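PDB 4TR9: fructose-bisphosphate aldolase from Plasmodium falciparum, which belongs to the class I aldolases, enzymes with a TIM-barrel fold, and is built here as an assembly of four chains. Local coordinates for residues A210-T213 with Q214-S218; S293-L297 with G298-W302; V241-G244 with Y245-A249. All blocks are in the same frame, centred on the assembly; numbering follows the deposited sequence. Where two conformers were deposited one is given.

How the contacts relate
Along the chain the order is contact 1, contact 3, contact 2, and all three belong to the helices and connecting loops of the barrel rather than its strands. Contact 1 is a length of helix 206-226; contact 3 lies in the loop that leads from strand 235-236 to helix 253-267; contact 2 runs from the end of helix 284-295 towards strand 303-308. Contacts 1 and 3 meet directly, A210 CA lying 3.7 Å from V241 CG1. Contact 2 touches neither: its centre is about 19 Å from that of contact 1 and about 23 Å from that of contact 3. Side chains of all three touch helix 253-267, which thus ties the regions together, and contacts 1 and 2 also reach a second subunit.

Contact 1. Residues A210-T213 with Q214-S218; sequences AVVT and QKVLS
V212 with V216 and T213 with L217 are i to i+4 neighbours on successive turns in the middle of helix 206-226, one of the outer helices of the TIM barrel and mostly buried here. Four backbone bonds tie the turns together: L217 N to T213 O and V216 N to V212 O, both 2.9 Å, with Q214 N to A210 O and K215 N to V211 O, are the i to i+4 bonds of the helix.

The side chains follow the same spacing. V212 and V216 stand alongside each other, with V212 CG1 meeting V216 CG2 at 4.1 Å; that methyl of V216 also rests on V212 O, 3.2 Å away, so it leans back over the preceding turn. T213 divides its two branches between polar and apolar work. With chi1 at -56°, OG1 lies beside the backbone N and bonds to C209 O one turn earlier, while CG2 is turned the other way along the helix and touches L217 CD1 at 4.0 Å. The hydroxyl of this buried residue is thus satisfied within its own helix. Q214 instead extends outward, and its amide makes weak bonds to R266 and to Q225 of a second subunit.

V211 and V212 meet A10 and Y7 of that second subunit. Within the chain, this is the helix of the beta-alpha-beta unit made by strand 191-198, helix 206-226 and strand 235-236. V212, T213 and V216 pack on I198 of the first strand, A210 and T213 on T263 of helix 253-267, and K215 on D168 and I171 of helix 168-187.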
ATOM      1  N   ALA A 210     -12.099  -3.578  19.313  1.00 39.19           N
ATOM      2  CA  ALA A 210     -12.578  -4.339  18.164  1.00 38.25           C
ATOM      3  C   ALA A 210     -12.158  -3.678  16.856  1.00 38.11           C
ATOM      4  O   ALA A 210     -11.680  -4.345  15.938  1.00 33.89           O
ATOM      5  CB  ALA A 210     -14.089  -4.491  18.218  1.00 40.58           C
ATOM      6  N   VAL A 211     -12.338  -2.363  16.779  1.00 37.82           N
ATOM      7  CA  VAL A 211     -11.988  -1.605  15.584  1.00 39.95           C
ATOM      8  C   VAL A 211     -10.487  -1.665  15.313  1.00 38.64           C
ATOM      9  O   VAL A 211     -10.057  -1.844  14.173  1.00 38.15           O
ATOM     10  CB  VAL A 211     -12.424  -0.131  15.707  1.00 43.42           C
ATOM     11  CG1 VAL A 211     -11.976   0.662  14.491  1.00 45.36           C
ATOM     12  CG2 VAL A 211     -13.931  -0.037  15.880  1.00 45.23           C
ATOM     13  N   VAL A 212      -9.695  -1.524  16.372  1.00 43.68           N
ATOM     14  CA  VAL A 212      -8.242  -1.573  16.256  1.00 39.32           C
ATOM     15  C   VAL A 212      -7.764  -2.966  15.855  1.00 39.00           C
ATOM     16  O   VAL A 212      -6.941  -3.110  14.951  1.00 40.84           O
ATOM     17  CB  VAL A 212      -7.558  -1.160  17.575  1.00 44.45           C
ATOM     18  CG1 VAL A 212      -6.060  -1.416  17.505  1.00 41.21           C
ATOM     19  CG2 VAL A 212      -7.842   0.301  17.884  1.00 48.30           C
ATOM     20  N   THR A 213      -8.284  -3.988  16.528  1.00 37.93           N
ATOM     21  CA  THR A 213      -7.901  -5.365  16.239  1.00 33.50           C
ATOM     22  C   THR A 213      -8.260  -5.741  14.806  1.00 35.33           C
ATOM     23  O   THR A 213      -7.487  -6.407  14.117  1.00 34.79           O
ATOM     24  CB  THR A 213      -8.572  -6.355  17.209  1.00 30.67           C
ATOM     25  OG1 THR A 213      -8.255  -5.991  18.558  1.00 35.77           O
ATOM     26  CG2 THR A 213      -8.091  -7.773  16.946  1.00 26.57           C
ATOM     27  N   GLN A 214      -9.431  -5.301  14.360  1.00 38.16           N
ATOM     28  CA  GLN A 214      -9.877  -5.555  12.996  1.00 35.70           C
ATOM     29  C   GLN A 214      -8.949  -4.888  11.983  1.00 38.73           C
ATOM     30  O   GLN A 214      -8.649  -5.454  10.932  1.00 40.03           O
ATOM     31  CB  GLN A 214     -11.314  -5.066  12.805  1.00 40.21           C
ATOM     32  CG  GLN A 214     -11.846  -5.222  11.391  1.00 48.53           C
ATOM     33  CD  GLN A 214     -13.295  -4.795  11.265  1.00 49.31           C
ATOM     34  OE1 GLN A 214     -14.013  -4.690  12.260  1.00 46.43           O
ATOM     35  NE2 GLN A 214     -13.732  -4.545  10.036  1.00 51.16           N
ATOM     36  N   LYS A 215      -8.492  -3.683  12.311  1.00 41.43           N
ATOM     37  CA  LYS A 215      -7.598  -2.935  11.433  1.00 41.56           C
ATOM     38  C   LYS A 215      -6.214  -3.575  11.376  1.00 32.89           C
ATOM     39  O   LYS A 215      -5.612  -3.678  10.307  1.00 37.85           O
ATOM     40  CB  LYS A 215      -7.485  -1.482  11.900  1.00 44.71           C
ATOM     41  CG  LYS A 215      -6.582  -0.617  11.033  1.00 48.75           C
ATOM     42  CD  LYS A 215      -6.414   0.770  11.630  1.00 54.63           C
ATOM     43  CE  LYS A 215      -5.539   1.651  10.753  1.00 65.99           C
ATOM     44  NZ  LYS A 215      -6.146   1.888   9.413  1.00 72.99           N
ATOM     45  N   VAL A 216      -5.717  -4.002  12.532  1.00 37.86           N
ATOM     46  CA  VAL A 216      -4.403  -4.628  12.615  1.00 35.52           C
ATOM     47  C   VAL A 216      -4.381  -5.970  11.887  1.00 34.76           C
ATOM     48  O   VAL A 216      -3.487  -6.227  11.079  1.00 32.94           O
ATOM     49  CB  VAL A 216      -3.968  -4.836  14.080  1.00 39.64           C
ATOM     50  CG1 VAL A 216      -2.692  -5.662  14.146  1.00 37.21           C
ATOM     51  CG2 VAL A 216      -3.773  -3.495  14.770  1.00 38.48           C
ATOM     52  N   LEU A 217      -5.371  -6.814  12.167  1.00 37.65           N
ATOM     53  CA  LEU A 217      -5.453  -8.134  11.547  1.00 31.79           C
ATOM     54  C   LEU A 217      -5.565  -8.047  10.027  1.00 34.46           C
ATOM     55  O   LEU A 217      -5.046  -8.902   9.311  1.00 33.52           O
ATOM     56  CB  LEU A 217      -6.637  -8.921  12.115  1.00 36.00           C
ATOM     57  CG  LEU A 217      -6.470  -9.437  13.548  1.00 37.78           C
ATOM     58  CD1 LEU A 217      -7.647 -10.314  13.945  1.00 32.87           C
ATOM     59  CD2 LEU A 217      -5.156 -10.190  13.701  1.00 29.91           C
ATOM     60  N   SER A 218      -6.243  -7.013   9.539  1.00 34.21           N
ATOM     61  CA  SER A 218      -6.376  -6.796   8.104  0.59 35.40           C
ATOM     62  C   SER A 218      -5.015  -6.537   7.467  1.00 36.68           C
ATOM     63  O   SER A 218      -4.727  -7.021   6.373  1.00 38.39           O
ATOM     64  CB  SER A 218      -7.322  -5.628   7.820  0.59 39.67           C
ATOM     65  OG  SER A 218      -7.396  -5.358   6.432  0.59 37.44           O
TER

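Contact 2. Residues S293-L297 with G298-W302; sequences SINAL and GPHPW
H300 turns its imidazole back toward the end of helix 284-295 and donates from NE2 to I294 O at 2.9 Å. The bond is fairly straight (N-H...O 158°), and the acceptor lies in the ring plane, while NE2 sits 33° from the plane of the carbonyl it meets. L297 N also makes a weak, longer bond to I294 O. Next to NE2 in the ring, H300 CE1 comes 3.3 Å from L297 O and 4.0 Å from L297 CB. One ring face carries G298 O, 3.3 Å above its plane and over its centre. With chi1 at -57°, H300 CG stands beside its own backbone N, which swings the ring back over G298.

This is the connection from helix 284-295 of the TIM barrel to strand 303-308, and the chain turns as it leaves the helix. L297 is the centre of an inverse gamma turn, and G298 N gives a weak bond of 3.2 Å to A296 O. G298 has a positive phi, a backbone shape glycine adopts readily.

Further out, N295 ND2 bonds to L291 O within the helix and to L304 O on strand 303-308. V261 of helix 253-267 packs on both L297 and H300. L297 also hydrogen-bonds through its backbone to a bound peptide and packs its side chain on an aromatic residue there.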
ATOM      1  N   SER A 293     -16.854 -18.554  26.482  1.00 42.82           N
ATOM      2  CA  SER A 293     -17.867 -17.669  25.918  1.00 40.59           C
ATOM      3  C   SER A 293     -17.699 -17.538  24.409  1.00 42.87           C
ATOM      4  O   SER A 293     -18.676 -17.403  23.673  1.00 44.70           O
ATOM      5  CB  SER A 293     -17.802 -16.290  26.578  1.00 43.83           C
ATOM      6  OG  SER A 293     -17.992 -16.385  27.979  1.00 46.35           O
ATOM      7  N   ILE A 294     -16.449 -17.581  23.958  1.00 47.52           N
ATOM      8  CA  ILE A 294     -16.137 -17.511  22.536  1.00 43.18           C
ATOM      9  C   ILE A 294     -16.590 -18.777  21.812  1.00 45.41           C
ATOM     10  O   ILE A 294     -17.187 -18.709  20.737  1.00 39.22           O
ATOM     11  CB  ILE A 294     -14.626 -17.301  22.304  1.00 37.58           C
ATOM     12  CG1 ILE A 294     -14.180 -15.956  22.880  1.00 34.42           C
ATOM     13  CG2 ILE A 294     -14.297 -17.361  20.826  1.00 30.00           C
ATOM     14  CD1 ILE A 294     -12.692 -15.710  22.767  1.00 34.32           C
ATOM     15  N   ASN A 295     -16.311 -19.931  22.410  1.00 39.10           N
ATOM     16  CA  ASN A 295     -16.660 -21.207  21.796  1.00 41.62           C
ATOM     17  C   ASN A 295     -18.114 -21.602  22.030  1.00 46.75           C
ATOM     18  O   ASN A 295     -18.607 -22.560  21.433  1.00 46.23           O
ATOM     19  CB  ASN A 295     -15.736 -22.312  22.307  1.00 39.88           C
ATOM     20  CG  ASN A 295     -14.320 -22.171  21.787  1.00 42.80           C
ATOM     21  OD1 ASN A 295     -14.013 -22.589  20.671  1.00 39.72           O
ATOM     22  ND2 ASN A 295     -13.447 -21.582  22.597  1.00 39.73           N
ATOM     23  N   ALA A 296     -18.804 -20.859  22.889  1.00 35.65           N
ATOM     24  CA  ALA A 296     -20.217 -21.114  23.137  1.00 43.32           C
ATOM     25  C   ALA A 296     -21.068 -20.594  21.983  1.00 48.51           C
ATOM     26  O   ALA A 296     -22.267 -20.865  21.915  1.00 47.53           O
ATOM     27  CB  ALA A 296     -20.654 -20.480  24.450  1.00 41.81           C
ATOM     28  N   LEU A 297     -20.442 -19.850  21.076  1.00 49.60           N
ATOM     29  CA  LEU A 297     -21.147 -19.274  19.936  1.00 46.34           C
ATOM     30  C   LEU A 297     -21.088 -20.181  18.708  1.00 49.90           C
ATOM     31  O   LEU A 297     -20.826 -19.721  17.596  1.00 36.93           O
ATOM     32  CB  LEU A 297     -20.575 -17.896  19.598  1.00 35.46           C
ATOM     33  CG  LEU A 297     -20.698 -16.832  20.692  1.00 39.23           C
ATOM     34  CD1 LEU A 297     -20.092 -15.515  20.236  1.00 32.66           C
ATOM     35  CD2 LEU A 297     -22.152 -16.642  21.098  1.00 47.44           C
ATOM     36  N   GLY A 298     -21.322 -21.474  18.921  1.00 61.19           N
ATOM     37  CA  GLY A 298     -21.422 -22.436  17.837  1.00 52.66           C
ATOM     38  C   GLY A 298     -20.115 -22.762  17.140  1.00 53.72           C
ATOM     39  O   GLY A 298     -19.131 -22.040  17.290  1.00 52.24           O
ATOM     40  N   PRO A 299     -20.103 -23.854  16.360  1.00 52.02           N
ATOM     41  CA  PRO A 299     -18.911 -24.314  15.635  1.00 46.96           C
ATOM     42  C   PRO A 299     -18.390 -23.274  14.643  1.00 48.32           C
ATOM     43  O   PRO A 299     -19.093 -22.903  13.703  1.00 43.71           O
ATOM     44  CB  PRO A 299     -19.405 -25.569  14.907  1.00 50.43           C
ATOM     45  CG  PRO A 299     -20.887 -25.406  14.821  1.00 57.54           C
ATOM     46  CD  PRO A 299     -21.280 -24.691  16.075  1.00 55.11           C
ATOM     47  N   HIS A 300     -17.161 -22.817  14.860  1.00 51.87           N
ATOM     48  CA  HIS A 300     -16.560 -21.774  14.035  1.00 41.08           C
ATOM     49  C   HIS A 300     -15.820 -22.361  12.833  1.00 38.99           C
ATOM     50  O   HIS A 300     -15.436 -23.530  12.855  1.00 42.76           O
ATOM     51  CB  HIS A 300     -15.608 -20.922  14.880  1.00 38.94           C
ATOM     52  CG  HIS A 300     -16.261 -20.288  16.067  1.00 40.46           C
ATOM     53  ND1 HIS A 300     -17.234 -19.320  15.953  1.00 37.33           N
ATOM     54  CD2 HIS A 300     -16.077 -20.481  17.396  1.00 43.23           C
ATOM     55  CE1 HIS A 300     -17.625 -18.945  17.159  1.00 37.37           C
ATOM     56  NE2 HIS A 300     -16.937 -19.636  18.051  1.00 37.79           N
ATOM     57  N   PRO A 301     -15.627 -21.551  11.777  1.00 40.71           N
ATOM     58  CA  PRO A 301     -14.859 -21.968  10.597  1.00 41.70           C
ATOM     59  C   PRO A 301     -13.440 -22.418  10.938  1.00 40.53           C
ATOM     60  O   PRO A 301     -12.868 -23.243  10.225  1.00 38.89           O
ATOM     61  CB  PRO A 301     -14.831 -20.704   9.734  1.00 37.14           C
ATOM     62  CG  PRO A 301     -16.066 -19.976  10.112  1.00 38.46           C
ATOM     63  CD  PRO A 301     -16.253 -20.230  11.579  1.00 38.18           C
ATOM     64  N   TRP A 302     -12.881 -21.869  12.011  1.00 51.83           N
ATOM     65  CA  TRP A 302     -11.571 -22.286  12.497  1.00 52.40           C
ATOM     66  C   TRP A 302     -11.665 -22.719  13.955  1.00 54.09           C
ATOM     67  O   TRP A 302     -12.623 -22.383  14.647  1.00 59.19           O
ATOM     68  CB  TRP A 302     -10.543 -21.161  12.355  1.00 35.88           C
ATOM     69  CG  TRP A 302     -11.049 -19.926  11.667  1.00 33.86           C
ATOM     70  CD1 TRP A 302     -10.707 -19.484  10.422  1.00 32.56           C
ATOM     71  CD2 TRP A 302     -11.979 -18.970  12.191  1.00 33.08           C
ATOM     72  NE1 TRP A 302     -11.369 -18.315  10.136  1.00 30.95           N
ATOM     73  CE2 TRP A 302     -12.158 -17.979  11.206  1.00 31.30           C
ATOM     74  CE3 TRP A 302     -12.684 -18.859  13.394  1.00 33.96           C
ATOM     75  CZ2 TRP A 302     -13.008 -16.891  11.387  1.00 30.32           C
ATOM     76  CZ3 TRP A 302     -13.527 -17.779  13.572  1.00 33.08           C
ATOM     77  CH2 TRP A 302     -13.682 -16.809  12.574  1.00 31.29           C
TER

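Contact 3. Residues V241-G244 with Y245-A249; sequences VTAG and YECTA
C247 folds back over A243 and G244 at a type I beta turn that runs from G244 to C247. Its CB points toward A243 and G244 and lies 3.3 Å from G244 O and 3.7 Å from G244 N; it also meets A243 CB at 4.1 Å. One bond further on, SG is anti to the backbone N (chi1 -175°), a placing that carries the sulfur to the same alanine methyl, again 4.1 Å away. Both CB and SG thus lie against the A243 methyl. The turn itself is closed by C247 N on G244 O, a weak bond of 3.2 Å.

The two corner residues, Y245 and E246, point away from 241-244 and are held from elsewhere. Y245 packs on A200 and D201, and makes a weak bond through OH with G281 N. E246 bonds through OE1 to G202 N, and backbone bonds join G244 to H204, Y245 to A200 and E246 to G202, so the turn is fastened to the loop after strand 191-198. The side chain of Y245 lies about 10 Å from the bound N'-[(E)-(2,4-dichlorophenyl)methylidene]-3,4-dihydroxybenzohydrazide.

On the way in from strand 235-236, V241 packs against helix 206-226 and on L259 and T263 of helix 253-267, with A243 on I206 and T242 on V256.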
ATOM      1  N   VAL A 241     -10.784  -9.740  22.093  1.00 37.19           N
ATOM      2  CA  VAL A 241     -11.339  -8.397  22.002  1.00 38.92           C
ATOM      3  C   VAL A 241     -12.036  -8.039  23.309  1.00 44.79           C
ATOM      4  O   VAL A 241     -13.186  -8.417  23.540  1.00 52.60           O
ATOM      5  CB  VAL A 241     -12.326  -8.263  20.831  1.00 35.95           C
ATOM      6  CG1 VAL A 241     -12.909  -6.861  20.794  1.00 40.06           C
ATOM      7  CG2 VAL A 241     -11.629  -8.584  19.518  1.00 34.53           C
ATOM      8  N   THR A 242     -11.321  -7.323  24.169  1.00 40.03           N
ATOM      9  CA  THR A 242     -11.846  -6.934  25.470  1.00 46.23           C
ATOM     10  C   THR A 242     -11.704  -5.435  25.691  1.00 49.61           C
ATOM     11  O   THR A 242     -10.980  -4.756  24.964  1.00 49.75           O
ATOM     12  CB  THR A 242     -11.128  -7.672  26.617  1.00 51.75           C
ATOM     13  OG1 THR A 242      -9.752  -7.275  26.655  1.00 57.64           O
ATOM     14  CG2 THR A 242     -11.212  -9.178  26.426  1.00 48.33           C
ATOM     15  N   ALA A 243     -12.396  -4.923  26.702  1.00 38.76           N
ATOM     16  CA  ALA A 243     -12.249  -3.528  27.088  1.00 45.43           C
ATOM     17  C   ALA A 243     -10.900  -3.321  27.761  1.00 46.04           C
ATOM     18  O   ALA A 243     -10.220  -4.286  28.114  1.00 44.93           O
ATOM     19  CB  ALA A 243     -13.380  -3.103  28.010  1.00 48.33           C
ATOM     20  N   GLY A 244     -10.511  -2.063  27.933  1.00 51.60           N
ATOM     21  CA  GLY A 244      -9.253  -1.742  28.578  1.00 53.81           C
ATOM     22  C   GLY A 244      -9.247  -2.129  30.044  1.00 56.22           C
ATOM     23  O   GLY A 244     -10.304  -2.297  30.654  1.00 59.23           O
ATOM     24  N   TYR A 245      -8.053  -2.272  30.611  1.00 55.92           N
ATOM     25  CA  TYR A 245      -7.910  -2.629  32.018  1.00 62.98           C
ATOM     26  C   TYR A 245      -8.410  -1.511  32.926  1.00 70.59           C
ATOM     27  O   TYR A 245      -8.917  -1.767  34.017  1.00 77.91           O
ATOM     28  CB  TYR A 245      -6.451  -2.956  32.343  1.00 58.82           C
ATOM     29  CG  TYR A 245      -5.968  -4.269  31.765  1.00 61.17           C
ATOM     30  CD1 TYR A 245      -6.857  -5.301  31.495  1.00 59.15           C
ATOM     31  CD2 TYR A 245      -4.621  -4.476  31.491  1.00 60.73           C
ATOM     32  CE1 TYR A 245      -6.419  -6.503  30.968  1.00 57.77           C
ATOM     33  CE2 TYR A 245      -4.173  -5.673  30.964  1.00 54.30           C
ATOM     34  CZ  TYR A 245      -5.076  -6.683  30.705  1.00 59.94           C
ATOM     35  OH  TYR A 245      -4.634  -7.876  30.179  1.00 58.86           O
ATOM     36  N   GLU A 246      -8.264  -0.272  32.470  1.00 58.36           N
ATOM     37  CA  GLU A 246      -8.698   0.881  33.248  1.00 66.19           C
ATOM     38  C   GLU A 246     -10.031   1.429  32.747  1.00 65.59           C
ATOM     39  O   GLU A 246     -10.462   2.504  33.162  1.00 74.82           O
ATOM     40  CB  GLU A 246      -7.634   1.984  33.217  1.00 71.65           C
ATOM     41  CG  GLU A 246      -6.401   1.701  34.068  1.00 70.20           C
ATOM     42  CD  GLU A 246      -5.468   0.683  33.440  1.00 67.31           C
ATOM     43  OE1 GLU A 246      -5.470   0.559  32.196  1.00 68.00           O
ATOM     44  OE2 GLU A 246      -4.733   0.005  34.188  1.00 74.32           O
ATOM     45  N   CYS A 247     -10.683   0.686  31.859  1.00 64.51           N
ATOM     46  CA  CYS A 247     -11.976   1.103  31.324  1.00 70.90           C
ATOM     47  C   CYS A 247     -13.053   1.051  32.402  1.00 73.07           C
ATOM     48  O   CYS A 247     -13.030   0.183  33.274  1.00 73.56           O
ATOM     49  CB  CYS A 247     -12.381   0.228  30.136  1.00 60.93           C
ATOM     50  SG  CYS A 247     -13.896   0.764  29.306  1.00 66.83           S
ATOM     51  N   THR A 248     -13.996   1.986  32.335  1.00 67.22           N
ATOM     52  CA  THR A 248     -15.045   2.086  33.343  1.00 72.76           C
ATOM     53  C   THR A 248     -16.326   1.377  32.912  1.00 79.23           C
ATOM     54  O   THR A 248     -17.083   0.888  33.752  1.00 88.12           O
ATOM     55  CB  THR A 248     -15.372   3.556  33.666  1.00 78.57           C
ATOM     56  OG1 THR A 248     -15.798   4.227  32.474  1.00 88.69           O
ATOM     57  CG2 THR A 248     -14.147   4.262  34.229  1.00 77.62           C
ATOM     58  N   ALA A 249     -16.567   1.325  31.606  1.00 75.19           N
ATOM     59  CA  ALA A 249     -17.752   0.662  31.075  1.00 76.13           C
ATOM     60  C   ALA A 249     -17.693  -0.841  31.332  1.00 76.04           C
ATOM     61  O   ALA A 249     -16.881  -1.551  30.740  1.00 76.37           O
ATOM     62  CB  ALA A 249     -17.898   0.941  29.587  1.00 69.08           C
TER